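Local atomic coordinates of Atp-dependent DNA ligase (Psychromonas sp., PDB entry 4D05), a protein that probably seals nicks in duplex DNA, using ATP to form a covalent enzyme-adenylate intermediate on the way to joining the strands. Residues G29-W34 / I40-N45; G36-L39 / N45-T48; P50-A55 / S123-M128; L66-A69 / T75-G78; S77-T82 / E88-I93. All coordinates share one frame; numbering follows the deposited sequence.

Interaction 1: G29-W34 / I40-N45; sequences GIRAYW and ISKQGN. With SO4 (sulfate ion), chain F.
Arg31 and Lys42 lay their aliphatic parts across each other at about a right angle, with CG of Lys42 3.8 Å from both CB and CD of Arg31. From there the two cationic ends diverge. The Arg31 chain runs fully extended from CG to NE and delivers its guanidinium to the AMP pocket, where NH2 makes a salt bridge with Asp63 and is also hydrogen-bonded to the backbone oxygen of Gln7. Lys42 instead bends at chi3 (67°), and its NZ donates to sulfate O2 at 2.9 Å; the ion, probably from the crystallisation liquor, is also hydrogen-bonded by Lys174 and Arg168. Arg31 follows closely on the Lys-Leu-Asp-Gly sequence, the KxDG nucleotidyl-transfer motif of ATP-dependent ligases, and its strand 30-34 is flanked in the sheet by the short edge strand 39-40. There Tyr33 and Ile40 form an antiparallel hydrogen-bonded pair: Tyr33 N donates to Ile40 O and Ile40 N to Tyr33 O, each over 2.8 Å. On the same sheet face CD1 of Ile40 sits at the edge of the Tyr33 ring, 4.3 Å from CD2. Beyond this pair a water spans the gap, donating to Arg31 O (2.7 Å) and accepting from Lys42 N (2.8 Å).

Interaction 2: G36-L39 / N45-T48; sequences GHQL and NIFT
Leu39 and Phe47 meet through both backbone and side chain. Phe47 N donates to Leu39 O over 2.9 Å, and the same oxygen has a CA-H contact with Ile46, whose CA lies 3.5 Å away. For Phe47 a chi1 of -67° sets CG beside the backbone N, so that CD2 lies 3.5 Å from Leu39 O and 3.8 Å from Leu39 CB. Away from the ring, Gln38 and Ile46 cross at a slant, with the amide NE2 of Gln38 3.7 Å from CD1 of Ile46 and 3.8 Å from its CG2. This is van der Waals contact of an amide with a branched chain rather than a polar bond. A water completes the backbone link, accepting from Leu39 N (2.9 Å) and donating to Phe47 O (2.8 Å), so one direct and one water-mediated connection tie the two segments. In the next shell Asn35 OD1 accepts from the backbone N of His37 and of Gln38, which probably steadies the chain leading into Leu39. Gln38 and Ile46 lie toward the surface, whereas Leu39 packs on Ala32 and Trp34 of strand 30-34 and on Phe53 and Ile54 of helix 51-54, and Phe47 reaches Ile30 and Ala32 of that strand.

Interaction 3: P50-A55 / S123-M128; sequences PTWFIA and SPYLQM
Trp52, Phe53 and Tyr125 form an aromatic cluster that joins the short helix 51-54 to the turn leading into the edge strand 126-128. Tyr125 reaches both helix residues from the strand side. Its CB rests over a face of the Phe53 ring as a CH-pi contact, 3.9 Å from the ring centroid and 23° off the normal. The Tyr125 and Phe53 rings are inclined at 34° and meet obliquely, CG of Tyr125 lying 3.7 Å from CD1 of Phe53. Farther out, the side chains of Tyr125 and Trp52 cross at about a right angle, their rings oblique with planes at 58°, and Tyr125 OH is 3.8 Å from Trp52 CE3. The ring also brushes the helix backbone: CE2 of Tyr125 comes to 3.4 Å from Trp52 O and CD2 to 3.6 Å from Phe53 O. Ser123 OG accepts from Tyr125 N at 3.0 Å, an ST turn, and Pro124 CG stands over the centre of one face of the tyrosine ring. The helix side is anchored inward by Phe53, which meets Trp90 edge-to-face. Carbon contacts dominate, with two helix carbonyl oxygens lying obliquely to the tyrosine ring, so the hold probably depends more on close fit and dispersion than on directional bonding.

Interaction 4: L66-A69 / T75-G78; sequences LWIA and TVSG
Val76 points from helix 73-80 at the end of strand 62-67, and each of its side-chain carbons meets something there. CB lies 3.9 Å from CD1 of Ile68 and 4.1 Å from its CG1; the two side chains run antiparallel alongside each other. The branches then part. CG1, placed between the backbone N and the carbonyl carbon (chi1 74°), comes to 3.9 Å from Leu66 O. CG2 is the closer branch, 3.7 Å from that oxygen and 4.0 Å from Trp67 N, so it sits against the peptide joining Leu66 to Trp67, and it also approaches the Leu66 side chain, 4.2 Å from CB. Thr75, one residue earlier, adds its methyl CG2, 3.7 Å from Ile68 CD1. Ile68 CD1 therefore touches two successive helix residues, while its backbone O accepts from Lys94 NZ. Leu66 and Val76 both pack on Ile93 as well, which leads into the next strand of the sheet. Helix 73-80 is thus folded back over the end of the strand that precedes it, within the adenylation domain of a DNA ligase; Glu65 of this strand, next to Leu66, belongs to the AMP pocket.

Interaction 5: S77-T82 / E88-I93; sequences SGIART and EQWKQI
Ile79, near the end of helix 73-80, packs against a 3-10 segment, 88-92, that leads into strand 94-99 of the ligase domain's sheet. Gln89 is the first of the segment to touch Ile79: its side-chain OE1 lies 3.7 Å from Ile79 CG1, and its backbone O is 3.6 Å from Ile79 CD1, so polar side-chain end and main chain both meet the isoleucine. Trp90 supplies the flat surface. Methyl CG2 of Ile79 stands over its five-membered ring as a CH-pi contact, 3.8 Å from the ring centroid and 20° off the normal. At the edge of the same indole, in its plane, a water accepts from Trp90 NE1 (2.9 Å) and donates to Thr82 O (2.8 Å), linking the two segments and probably helping to fix the ring's rotation. Thr82 in turn gives its OG1 proton to Gly78 O, which ties down the chain leaving the helix. Gln92 follows: with CG between the backbone N and the carbonyl carbon (chi1 66°) and the rest of the chain extended, NE2 donates to a lone pair of Gln89 O at 3.2 Å, in the plane of both groups; the same NE2 lies 3.6 Å from Ile79 CD1. Last comes Ile93, which meets Ile79 tip to tip: its CD1 is 3.6 Å from Ile79 CG2, and both methyls rest on one face of the Trp90 ring.

Overall arrangement
Interactions 1 and 5 are largely buried, 3 and 4 partly so, and interaction 2 lies at the surface. Interactions 1, 3 and 4 all reach one mixed sheet, where strands 30-34 and 62-67 are neighbours; interactions 4 and 5 share helix 73-80 and lie about 7 Å apart between centres, both nested within the chain loop that interaction 3 closes. Chemistry follows place. Direct backbone bonds join the segments only in 1 and 2, at the sheet's edge; 3 to 5 rest mainly on carbon contacts, with a water bridge added in 5. Phe47 of interaction 2 packs on Ile30 and Trp90, joining the two groups. Interaction 1 alone includes a residue of the AMP pocket.

Interaction 1: G29-W34 / I40-N45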
# COMPACT_ATOMS: atom_id res chain seq x y z
N GLY A 29 -0.12 5.82 6.06
CA GLY A 29 0.60 6.59 7.09
C GLY A 29 2.09 6.53 6.89
O GLY A 29 2.58 6.35 5.78
N ILE A 30 2.81 6.68 8.00
CA ILE A 30 4.25 6.60 8.00
C ILE A 30 4.65 5.38 8.81
O ILE A 30 4.31 5.28 9.99
CB ILE A 30 4.87 7.87 8.63
CG1 ILE A 30 4.64 9.08 7.72
CG2 ILE A 30 6.37 7.69 8.87
CD1 ILE A 30 5.37 9.00 6.39
N ARG A 31 5.35 4.44 8.17
CA ARG A 31 5.74 3.23 8.86
C ARG A 31 6.73 3.54 9.97
O ARG A 31 7.62 4.36 9.79
CB ARG A 31 6.37 2.24 7.90
CG ARG A 31 6.53 0.88 8.53
CD ARG A 31 7.01 -0.17 7.57
NE ARG A 31 7.17 -1.43 8.25
CZ ARG A 31 6.96 -2.62 7.70
NH1 ARG A 31 6.61 -2.73 6.46
NH2 ARG A 31 7.14 -3.69 8.43
N ALA A 32 6.58 2.88 11.11
CA ALA A 32 7.52 3.03 12.22
C ALA A 32 7.78 1.66 12.85
O ALA A 32 6.87 0.86 13.00
CB ALA A 32 6.99 4.00 13.26
N TYR A 33 9.03 1.43 13.22
CA TYR A 33 9.45 0.26 13.94
C TYR A 33 9.80 0.70 15.35
O TYR A 33 10.65 1.56 15.57
CB TYR A 33 10.67 -0.33 13.25
CG TYR A 33 11.34 -1.46 13.99
CD1 TYR A 33 10.85 -2.72 13.92
CD2 TYR A 33 12.50 -1.26 14.71
CE1 TYR A 33 11.49 -3.78 14.58
CE2 TYR A 33 13.13 -2.29 15.36
CZ TYR A 33 12.61 -3.54 15.31
OH TYR A 33 13.22 -4.60 15.96
N TRP A 34 9.10 0.10 16.31
CA TRP A 34 9.39 0.30 17.73
C TRP A 34 10.33 -0.76 18.20
O TRP A 34 10.01 -1.95 18.16
CB TRP A 34 8.10 0.26 18.53
CG TRP A 34 8.24 0.24 20.02
CD1 TRP A 34 8.08 -0.84 20.82
CD2 TRP A 34 8.54 1.34 20.89
NE1 TRP A 34 8.26 -0.50 22.13
CE2 TRP A 34 8.54 0.83 22.21
CE3 TRP A 34 8.80 2.69 20.69
CZ2 TRP A 34 8.79 1.64 23.31
CZ3 TRP A 34 9.05 3.48 21.78
CH2 TRP A 34 9.04 2.96 23.08
N ILE A 40 11.50 4.09 14.87
CA ILE A 40 12.45 4.22 13.78
C ILE A 40 11.75 4.15 12.42
O ILE A 40 10.92 3.27 12.19
CB ILE A 40 13.53 3.10 13.87
CG1 ILE A 40 14.19 3.11 15.28
CG2 ILE A 40 14.52 3.22 12.73
CD1 ILE A 40 15.13 2.04 15.50
N SER A 41 12.13 5.05 11.51
CA SER A 41 11.52 5.09 10.18
C SER A 41 12.09 4.01 9.27
O SER A 41 13.09 3.41 9.58
CB SER A 41 11.77 6.45 9.52
OG SER A 41 13.11 6.52 9.02
N LYS A 42 11.44 3.78 8.13
CA LYS A 42 11.93 2.76 7.21
C LYS A 42 13.35 3.01 6.72
O LYS A 42 14.05 2.06 6.34
CB LYS A 42 11.04 2.64 5.97
CG LYS A 42 9.75 1.99 6.18
CD LYS A 42 8.84 2.22 4.93
CE LYS A 42 9.32 1.53 3.70
NZ LYS A 42 8.33 1.76 2.58
N GLN A 43 13.74 4.28 6.73
CA GLN A 43 15.05 4.70 6.28
C GLN A 43 16.09 4.67 7.40
O GLN A 43 17.28 4.94 7.17
CB GLN A 43 14.97 6.13 5.71
CG GLN A 43 13.92 6.33 4.61
CD GLN A 43 12.51 6.62 5.18
OE1 GLN A 43 12.33 7.17 6.28
NE2 GLN A 43 11.51 6.23 4.42
N GLY A 44 15.66 4.34 8.61
CA GLY A 44 16.57 4.27 9.74
C GLY A 44 16.65 5.52 10.60
O GLY A 44 17.49 5.59 11.50
N ASN A 45 15.79 6.50 10.37
CA ASN A 45 15.78 7.70 11.19
C ASN A 45 15.03 7.46 12.49
O ASN A 45 13.93 6.92 12.49
CB ASN A 45 15.03 8.84 10.46
CG ASN A 45 15.57 9.16 9.08
OD1 ASN A 45 14.99 8.78 8.04
ND2 ASN A 45 16.66 9.85 9.05
S SO4 F . 6.70 -1.29 0.63
O1 SO4 F . 5.62 -0.36 0.28
O2 SO4 F . 7.33 -0.92 1.91
O3 SO4 F . 6.17 -2.65 0.78
O4 SO4 F . 7.73 -1.27 -0.43
O HOH W 1 9.05 5.23 7.67

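Interaction 2: G36-L39 / N45-T48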
# COMPACT_ATOMS: atom_id res chain seq x y z
N GLY A 36 11.56 -1.13 21.22
CA GLY A 36 11.50 -1.29 22.65
C GLY A 36 11.75 -0.01 23.43
O GLY A 36 11.40 0.08 24.60
N HIS A 37 12.33 0.99 22.78
CA HIS A 37 12.54 2.28 23.43
C HIS A 37 12.43 3.51 22.53
O HIS A 37 12.39 4.63 23.03
CB HIS A 37 13.88 2.32 24.19
CG HIS A 37 15.08 2.10 23.32
ND1 HIS A 37 15.56 0.85 22.99
CD2 HIS A 37 15.93 2.98 22.75
CE1 HIS A 37 16.62 0.97 22.23
NE2 HIS A 37 16.87 2.26 22.07
N GLN A 38 12.37 3.32 21.21
CA GLN A 38 12.27 4.44 20.27
C GLN A 38 11.58 3.95 18.99
O GLN A 38 11.58 2.73 18.70
CB GLN A 38 13.62 5.06 19.96
CG GLN A 38 14.51 4.12 19.21
CD GLN A 38 16.02 4.41 19.31
OE1 GLN A 38 16.83 3.61 18.82
NE2 GLN A 38 16.40 5.51 19.95
N LEU A 39 11.04 4.89 18.24
CA LEU A 39 10.40 4.64 16.95
C LEU A 39 11.37 5.00 15.83
O LEU A 39 11.97 6.08 15.85
CB LEU A 39 9.13 5.49 16.81
CG LEU A 39 8.00 5.12 17.76
CD1 LEU A 39 6.93 6.18 17.79
CD2 LEU A 39 7.40 3.78 17.35
N ASN A 45 15.79 6.50 10.37
CA ASN A 45 15.78 7.70 11.19
C ASN A 45 15.03 7.46 12.49
O ASN A 45 13.93 6.92 12.49
CB ASN A 45 15.03 8.84 10.46
CG ASN A 45 15.57 9.16 9.08
OD1 ASN A 45 14.99 8.78 8.04
ND2 ASN A 45 16.66 9.85 9.05
N ILE A 46 15.57 7.94 13.60
CA ILE A 46 14.85 7.87 14.85
C ILE A 46 13.87 9.05 14.92
O ILE A 46 14.29 10.21 14.86
CB ILE A 46 15.80 7.89 16.05
CG1 ILE A 46 16.80 6.72 15.99
CG2 ILE A 46 15.00 7.91 17.38
CD1 ILE A 46 17.99 6.89 16.92
N PHE A 47 12.56 8.76 14.96
CA PHE A 47 11.56 9.83 15.09
C PHE A 47 11.73 10.56 16.40
O PHE A 47 12.09 9.95 17.42
CB PHE A 47 10.13 9.28 15.03
CG PHE A 47 9.75 8.70 13.70
CD1 PHE A 47 9.45 9.53 12.63
CD2 PHE A 47 9.69 7.33 13.51
CE1 PHE A 47 9.09 8.99 11.40
CE2 PHE A 47 9.32 6.79 12.28
CZ PHE A 47 9.02 7.61 11.21
N THR A 48 11.45 11.87 16.40
CA THR A 48 11.51 12.61 17.65
C THR A 48 10.15 12.51 18.36
O THR A 48 9.48 13.53 18.63
CB THR A 48 11.92 14.07 17.43
OG1 THR A 48 10.90 14.75 16.70
CG2 THR A 48 13.25 14.17 16.67
O HOH W 2 11.29 7.66 18.89

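Interaction 3: P50-A55 / S123-M128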
# COMPACT_ATOMS: atom_id res chain seq x y z
N PRO A 50 7.58 12.49 21.13
CA PRO A 50 7.61 12.97 22.52
C PRO A 50 7.53 11.87 23.56
O PRO A 50 6.93 10.83 23.35
CB PRO A 50 6.35 13.85 22.60
CG PRO A 50 6.14 14.31 21.18
CD PRO A 50 6.50 13.11 20.35
N THR A 51 8.13 12.12 24.72
CA THR A 51 8.16 11.15 25.80
C THR A 51 6.76 10.69 26.19
O THR A 51 6.54 9.50 26.42
CB THR A 51 8.82 11.78 27.02
OG1 THR A 51 10.13 12.17 26.64
CG2 THR A 51 8.90 10.82 28.12
N TRP A 52 5.82 11.61 26.29
CA TRP A 52 4.45 11.26 26.69
C TRP A 52 3.75 10.40 25.64
O TRP A 52 2.77 9.69 25.94
CB TRP A 52 3.62 12.52 27.00
CG TRP A 52 3.78 13.63 25.98
CD1 TRP A 52 4.63 14.70 26.08
CD2 TRP A 52 3.10 13.76 24.72
NE1 TRP A 52 4.51 15.48 24.97
CE2 TRP A 52 3.58 14.94 24.13
CE3 TRP A 52 2.12 13.02 24.06
CZ2 TRP A 52 3.13 15.39 22.89
CZ3 TRP A 52 1.66 13.49 22.81
CH2 TRP A 52 2.16 14.66 22.26
N PHE A 53 4.22 10.45 24.39
CA PHE A 53 3.61 9.63 23.33
C PHE A 53 3.99 8.15 23.50
O PHE A 53 3.16 7.27 23.35
CB PHE A 53 4.06 10.14 21.97
CG PHE A 53 3.38 9.46 20.81
CD1 PHE A 53 2.12 9.91 20.37
CD2 PHE A 53 3.97 8.39 20.16
CE1 PHE A 53 1.49 9.27 19.31
CE2 PHE A 53 3.32 7.76 19.11
CZ PHE A 53 2.09 8.20 18.70
N ILE A 54 5.25 7.90 23.86
CA ILE A 54 5.75 6.53 23.93
C ILE A 54 5.85 5.98 25.36
O ILE A 54 6.15 4.80 25.54
CB ILE A 54 7.13 6.41 23.29
CG1 ILE A 54 8.14 7.26 24.08
CG2 ILE A 54 7.09 6.79 21.77
CD1 ILE A 54 9.61 7.04 23.66
N ALA A 55 5.62 6.82 26.36
CA ALA A 55 5.90 6.45 27.75
C ALA A 55 5.26 5.14 28.23
O ALA A 55 5.87 4.41 29.02
CB ALA A 55 5.50 7.57 28.67
N SER A 123 -3.55 3.08 26.10
CA SER A 123 -3.17 4.44 25.72
C SER A 123 -3.86 4.87 24.44
O SER A 123 -4.00 4.05 23.52
CB SER A 123 -1.67 4.49 25.51
OG SER A 123 -1.27 5.70 24.94
N PRO A 124 -4.27 6.15 24.36
CA PRO A 124 -4.79 6.62 23.08
C PRO A 124 -3.78 6.51 21.94
O PRO A 124 -4.18 6.45 20.77
CB PRO A 124 -5.11 8.10 23.36
CG PRO A 124 -4.16 8.48 24.45
CD PRO A 124 -4.12 7.25 25.32
N TYR A 125 -2.49 6.46 22.27
CA TYR A 125 -1.44 6.56 21.25
C TYR A 125 -1.05 5.19 20.66
O TYR A 125 -0.30 5.13 19.70
CB TYR A 125 -0.20 7.24 21.82
CG TYR A 125 -0.50 8.48 22.59
CD1 TYR A 125 -1.20 9.53 22.01
CD2 TYR A 125 -0.09 8.61 23.92
CE1 TYR A 125 -1.50 10.69 22.75
CE2 TYR A 125 -0.38 9.74 24.65
CZ TYR A 125 -1.09 10.77 24.06
OH TYR A 125 -1.39 11.90 24.79
N LEU A 126 -1.59 4.11 21.23
CA LEU A 126 -1.22 2.75 20.78
C LEU A 126 -2.48 1.95 20.55
O LEU A 126 -3.30 1.74 21.47
CB LEU A 126 -0.33 2.01 21.79
CG LEU A 126 0.14 0.61 21.40
CD1 LEU A 126 1.15 0.69 20.26
CD2 LEU A 126 0.77 -0.12 22.58
N GLN A 127 -2.68 1.54 19.30
CA GLN A 127 -3.90 0.83 18.91
C GLN A 127 -3.58 -0.30 17.91
O GLN A 127 -2.55 -0.26 17.29
CB GLN A 127 -4.95 1.84 18.41
CG GLN A 127 -5.90 2.09 19.61
CD GLN A 127 -6.19 3.51 19.98
OE1 GLN A 127 -6.61 4.34 19.15
NE2 GLN A 127 -6.06 3.80 21.29
N MSE A 128 -4.42 -1.35 17.86
CA MSE A 128 -4.16 -2.49 16.97
C MSE A 128 -5.01 -2.30 15.72
O MSE A 128 -6.18 -1.97 15.82
CB MSE A 128 -4.51 -3.84 17.64
CG MSE A 128 -3.68 -5.02 17.10
SE MSE A 128 -4.26 -6.72 17.38
CE MSE A 128 -6.13 -6.69 16.84

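Interaction 4: L66-A69 / T75-G78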
# COMPACT_ATOMS: atom_id res chain seq x y z
N LEU A 66 2.28 5.08 11.83
CA LEU A 66 1.85 6.33 12.46
C LEU A 66 0.75 6.87 11.56
O LEU A 66 0.97 7.07 10.35
CB LEU A 66 3.02 7.30 12.58
CG LEU A 66 4.20 6.79 13.41
CD1 LEU A 66 5.39 7.71 13.30
CD2 LEU A 66 3.81 6.64 14.87
N TRP A 67 -0.42 7.12 12.13
CA TRP A 67 -1.59 7.43 11.33
C TRP A 67 -2.61 8.18 12.16
O TRP A 67 -2.75 7.96 13.37
CB TRP A 67 -2.16 6.11 10.85
CG TRP A 67 -3.38 6.10 9.96
CD1 TRP A 67 -3.41 6.22 8.58
CD2 TRP A 67 -4.73 5.81 10.36
NE1 TRP A 67 -4.72 6.03 8.12
CE2 TRP A 67 -5.52 5.75 9.20
CE3 TRP A 67 -5.33 5.56 11.59
CZ2 TRP A 67 -6.90 5.50 9.25
CZ3 TRP A 67 -6.69 5.30 11.63
CH2 TRP A 67 -7.45 5.26 10.47
N ILE A 68 -3.29 9.11 11.51
CA ILE A 68 -4.32 9.90 12.17
C ILE A 68 -5.71 9.45 11.78
O ILE A 68 -6.55 9.16 12.64
CB ILE A 68 -4.15 11.38 11.85
CG1 ILE A 68 -2.82 11.88 12.44
CG2 ILE A 68 -5.30 12.23 12.39
CD1 ILE A 68 -2.38 13.25 11.96
N ALA A 69 -5.95 9.42 10.48
CA ALA A 69 -7.26 9.02 9.93
C ALA A 69 -7.10 8.79 8.44
O ALA A 69 -6.08 9.13 7.87
CB ALA A 69 -8.25 10.15 10.16
N THR A 75 -0.71 15.31 6.56
CA THR A 75 -0.67 15.81 7.93
C THR A 75 0.24 14.96 8.81
O THR A 75 1.13 15.47 9.48
CB THR A 75 -2.04 15.85 8.53
OG1 THR A 75 -2.87 16.71 7.73
CG2 THR A 75 -1.96 16.37 9.95
N VAL A 76 0.02 13.64 8.81
CA VAL A 76 0.87 12.79 9.65
C VAL A 76 2.33 12.79 9.22
O VAL A 76 3.24 12.84 10.06
CB VAL A 76 0.29 11.35 9.82
CG1 VAL A 76 0.45 10.51 8.57
CG2 VAL A 76 0.96 10.66 11.01
N SER A 77 2.58 12.80 7.92
CA SER A 77 3.93 12.87 7.39
C SER A 77 4.62 14.17 7.81
O SER A 77 5.78 14.16 8.22
CB SER A 77 3.89 12.78 5.85
OG SER A 77 5.21 12.77 5.30
N GLY A 78 3.90 15.28 7.76
CA GLY A 78 4.46 16.57 8.16
C GLY A 78 4.84 16.61 9.63
O GLY A 78 5.84 17.20 10.02

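Interaction 5: S77-T82 / E88-I93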
# COMPACT_ATOMS: atom_id res chain seq x y z
N SER A 77 2.58 12.80 7.92
CA SER A 77 3.93 12.87 7.39
C SER A 77 4.62 14.17 7.81
O SER A 77 5.78 14.16 8.22
CB SER A 77 3.89 12.78 5.85
OG SER A 77 5.21 12.77 5.30
N GLY A 78 3.90 15.28 7.76
CA GLY A 78 4.46 16.57 8.16
C GLY A 78 4.84 16.61 9.63
O GLY A 78 5.84 17.20 10.02
N ILE A 79 4.04 15.99 10.47
CA ILE A 79 4.38 15.93 11.89
C ILE A 79 5.59 15.01 12.10
O ILE A 79 6.54 15.35 12.81
CB ILE A 79 3.18 15.44 12.71
CG1 ILE A 79 2.01 16.42 12.63
CG2 ILE A 79 3.58 15.20 14.16
CD1 ILE A 79 0.68 15.82 13.08
N ALA A 80 5.55 13.83 11.52
CA ALA A 80 6.59 12.84 11.75
C ALA A 80 7.96 13.30 11.26
O ALA A 80 8.96 12.89 11.86
CB ALA A 80 6.17 11.46 11.12
N ARG A 81 7.99 14.17 10.24
CA ARG A 81 9.22 14.77 9.69
C ARG A 81 9.77 15.87 10.57
O ARG A 81 10.90 16.31 10.39
CB ARG A 81 8.92 15.56 8.35
CG ARG A 81 8.69 14.83 7.14
CD ARG A 81 8.95 15.77 5.94
NE ARG A 81 7.99 16.86 5.72
CZ ARG A 81 6.76 16.69 5.23
NH1 ARG A 81 6.31 15.47 4.96
NH2 ARG A 81 5.96 17.72 4.99
N THR A 82 8.92 16.42 11.45
CA THR A 82 9.35 17.54 12.29
C THR A 82 10.30 17.07 13.38
O THR A 82 9.97 16.15 14.11
CB THR A 82 8.16 18.24 12.89
OG1 THR A 82 7.33 18.72 11.84
CG2 THR A 82 8.58 19.39 13.76
N GLU A 88 3.54 19.13 20.24
CA GLU A 88 2.21 18.72 20.70
C GLU A 88 1.36 18.06 19.62
O GLU A 88 0.39 17.35 19.94
CB GLU A 88 1.48 19.95 21.25
CG GLU A 88 1.06 20.92 20.18
CD GLU A 88 0.55 22.23 20.75
OE1 GLU A 88 0.77 22.49 21.95
OE2 GLU A 88 -0.08 23.01 19.99
N GLN A 89 1.71 18.27 18.36
CA GLN A 89 0.89 17.71 17.27
C GLN A 89 0.87 16.18 17.26
O GLN A 89 -0.00 15.59 16.61
CB GLN A 89 1.32 18.26 15.92
CG GLN A 89 1.15 19.78 15.89
CD GLN A 89 1.47 20.38 14.55
OE1 GLN A 89 0.99 19.90 13.49
NE2 GLN A 89 2.26 21.47 14.57
N TRP A 90 1.83 15.55 17.92
CA TRP A 90 1.78 14.09 18.04
C TRP A 90 0.54 13.60 18.79
O TRP A 90 0.19 12.43 18.71
CB TRP A 90 3.06 13.52 18.69
CG TRP A 90 4.29 13.49 17.82
CD1 TRP A 90 5.07 14.57 17.45
CD2 TRP A 90 4.89 12.34 17.23
NE1 TRP A 90 6.12 14.15 16.68
CE2 TRP A 90 6.02 12.79 16.50
CE3 TRP A 90 4.58 10.98 17.22
CZ2 TRP A 90 6.84 11.92 15.80
CZ3 TRP A 90 5.39 10.11 16.52
CH2 TRP A 90 6.51 10.58 15.82
N LYS A 91 -0.15 14.47 19.50
CA LYS A 91 -1.31 14.02 20.27
C LYS A 91 -2.43 13.41 19.42
O LYS A 91 -3.22 12.60 19.91
CB LYS A 91 -1.85 15.19 21.12
CG LYS A 91 -2.57 16.26 20.34
CD LYS A 91 -2.74 17.53 21.15
CE LYS A 91 -3.46 18.57 20.32
NZ LYS A 91 -3.71 19.81 21.06
N GLN A 92 -2.50 13.80 18.15
CA GLN A 92 -3.52 13.26 17.26
C GLN A 92 -3.09 11.98 16.54
O GLN A 92 -3.91 11.35 15.85
CB GLN A 92 -3.92 14.28 16.25
CG GLN A 92 -2.87 14.65 15.29
CD GLN A 92 -3.19 16.00 14.66
OE1 GLN A 92 -4.25 16.19 13.99
NE2 GLN A 92 -2.28 16.97 14.87
N ILE A 93 -1.82 11.63 16.65
CA ILE A 93 -1.28 10.43 16.02
C ILE A 93 -1.56 9.16 16.85
O ILE A 93 -1.56 9.20 18.07
CB ILE A 93 0.25 10.59 15.77
CG1 ILE A 93 0.48 11.78 14.85
CG2 ILE A 93 0.83 9.34 15.17
CD1 ILE A 93 1.92 12.00 14.49
O HOH W 3 7.90 16.32 16.03